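Local coordinates for DUF4785 domain-containing protein (Legionella pneumophila subsp. pneumophila, PDB 4KH9) that is of unknown function but binds calcium ions and is built from three domains, the last two of them probably immunoglobulin-like (E-set), at residues 51-55 with 56-60. Sequence-based numbering, arbitrary orientation.
Sequences ERISL and EQLQR
The flat amide of Gln57 turns its oxygen back to the end of the strand, where OE1 accepts from Ser54 N at 2.9 Å, with the donor tilted 23° out of the carbonyl plane. The same OE1 lies against Ile53, 3.1 Å from its CA, while at the other end of the amide NE2 donates to a water that in turn donates to Arg52 O. One end is held directly and the other through water, which should limit the rotation of the amide. Gln57 suits the place because its chain, extended beyond CG, spans the turn and offers both an acceptor and a donor. Ser54 returns the bond: its short side chain, with the hydroxyl set between backbone N and carbonyl carbon (chi1 69°), brings OG close enough to accept from Gln57 N at 3.1 Å, as an N-cap serine does. Ser54 O takes Leu58 N, and Leu55 O takes Gln59 N, starting the helical bonding. On the inner side Ile53 CD1 packs on Leu58 CG at 3.5 Å, the two branched side chains crossing at about a right angle; both are buried, which suits apolar residues. The reciprocal Ser54–Gln57 bonds form a capping box, here marking the passage from edge strand 48-54 into the short helix 55-60.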
loop_
_atom_site.group_PDB
_atom_site.type_symbol
_atom_site.label_atom_id
_atom_site.label_comp_id
_atom_site.label_asym_id
_atom_site.label_seq_id
_atom_site.Cartn_x
_atom_site.Cartn_y
_atom_site.Cartn_z
ATOM N N GLU A 51 6.118 -6.066 15.396
ATOM C CA GLU A 51 6.713 -4.978 16.163
ATOM C C GLU A 51 8.224 -5.036 16.135
ATOM O O GLU A 51 8.817 -6.107 15.989
ATOM C CB GLU A 51 6.242 -4.944 17.622
ATOM C CG GLU A 51 6.632 -6.154 18.478
ATOM C CD GLU A 51 6.172 -6.047 19.918
ATOM O OE1 GLU A 51 5.861 -4.920 20.368
ATOM O OE2 GLU A 51 6.165 -7.086 20.613
ATOM N N ARG A 52 8.837 -3.861 16.316
ATOM C CA ARG A 52 10.271 -3.700 16.435
ATOM C C ARG A 52 10.584 -3.741 17.885
ATOM O O ARG A 52 9.903 -3.099 18.668
ATOM C CB ARG A 52 10.737 -2.373 15.789
ATOM C CG ARG A 52 10.456 -2.303 14.302
ATOM C CD ARG A 52 11.195 -1.174 13.637
ATOM N NE ARG A 52 11.317 -1.421 12.201
ATOM C CZ ARG A 52 12.057 -0.693 11.373
ATOM N NH1 ARG A 52 12.749 0.345 11.828
ATOM N NH2 ARG A 52 12.114 -0.998 10.083
ATOM N N ILE A 53 11.575 -4.511 18.265
ATOM C CA ILE A 53 11.989 -4.645 19.653
ATOM C C ILE A 53 13.518 -4.476 19.741
ATOM O O ILE A 53 14.230 -4.774 18.783
ATOM C CB ILE A 53 11.534 -5.990 20.306
ATOM C CG1 ILE A 53 12.269 -7.187 19.703
ATOM C CG2 ILE A 53 10.003 -6.187 20.272
ATOM C CD1 ILE A 53 12.501 -8.199 20.607
ATOM N N SER A 54 14.007 -4.030 20.890
ATOM C CA SER A 54 15.436 -3.868 21.087
ATOM C C SER A 54 16.005 -5.051 21.816
ATOM O O SER A 54 15.269 -5.812 22.435
ATOM C CB SER A 54 15.717 -2.588 21.871
ATOM O OG SER A 54 15.263 -2.735 23.205
ATOM N N LEU A 55 17.329 -5.173 21.793
ATOM C CA LEU A 55 18.058 -6.180 22.543
ATOM C C LEU A 55 17.806 -5.978 24.065
ATOM O O LEU A 55 17.638 -6.953 24.777
ATOM C CB LEU A 55 19.544 -6.065 22.183
ATOM C CG LEU A 55 20.482 -7.116 22.735
ATOM C CD1 LEU A 55 20.088 -8.552 22.283
ATOM C CD2 LEU A 55 21.902 -6.796 22.351
ATOM N N GLU A 56 17.659 -4.712 24.528
ATOM C CA GLU A 56 17.341 -4.380 25.929
ATOM C C GLU A 56 15.963 -4.951 26.321
ATOM O O GLU A 56 15.789 -5.389 27.446
ATOM C CB GLU A 56 17.370 -2.847 26.186
ATOM C CG GLU A 56 18.755 -2.199 26.135
ATOM C CD GLU A 56 19.350 -1.958 24.757
ATOM O OE1 GLU A 56 18.654 -2.186 23.743
ATOM O OE2 GLU A 56 20.521 -1.523 24.692
ATOM N N GLN A 57 14.988 -4.915 25.418
ATOM C CA GLN A 57 13.668 -5.486 25.689
ATOM C C GLN A 57 13.763 -7.029 25.747
ATOM O O GLN A 57 13.152 -7.639 26.624
ATOM C CB GLN A 57 12.648 -5.030 24.632
ATOM C CG GLN A 57 12.313 -3.518 24.733
ATOM C CD GLN A 57 11.444 -3.010 23.611
ATOM O OE1 GLN A 57 11.625 -3.348 22.455
ATOM N NE2 GLN A 57 10.530 -2.110 23.911
ATOM N N LEU A 58 14.538 -7.641 24.838
ATOM C CA LEU A 58 14.760 -9.092 24.811
ATOM C C LEU A 58 15.384 -9.589 26.085
ATOM O O LEU A 58 15.073 -10.685 26.501
ATOM C CB LEU A 58 15.669 -9.525 23.649
ATOM C CG LEU A 58 15.069 -9.912 22.319
ATOM C CD1 LEU A 58 16.201 -10.283 21.326
ATOM C CD2 LEU A 58 14.053 -11.108 22.440
ATOM N N GLN A 59 16.295 -8.807 26.682
ATOM C CA GLN A 59 16.969 -9.181 27.917
ATOM C C GLN A 59 15.948 -9.259 29.058
ATOM O O GLN A 59 15.974 -10.195 29.847
ATOM C CB GLN A 59 18.086 -8.166 28.231
ATOM C CG GLN A 59 19.035 -8.642 29.340
ATOM C CD GLN A 59 19.967 -7.557 29.832
ATOM O OE1 GLN A 59 19.818 -6.356 29.538
ATOM N NE2 GLN A 59 20.935 -7.960 30.635
ATOM N N ARG A 60 15.029 -8.274 29.120
ATOM C CA ARG A 60 13.981 -8.216 30.148
ATOM C C ARG A 60 12.851 -9.214 29.825
ATOM O O ARG A 60 12.193 -9.715 30.733
ATOM C CB ARG A 60 13.432 -6.780 30.250
ATOM C CG ARG A 60 14.454 -5.790 30.818
ATOM C CD ARG A 60 13.940 -4.371 30.762
ATOM N NE ARG A 60 13.577 -3.844 32.082
ATOM C CZ ARG A 60 14.317 -2.983 32.775
ATOM N NH1 ARG A 60 15.470 -2.542 32.285
ATOM N NH2 ARG A 60 13.908 -2.552 33.961
HETATM O O HOH W 1 9.272 -1.640 21.466
#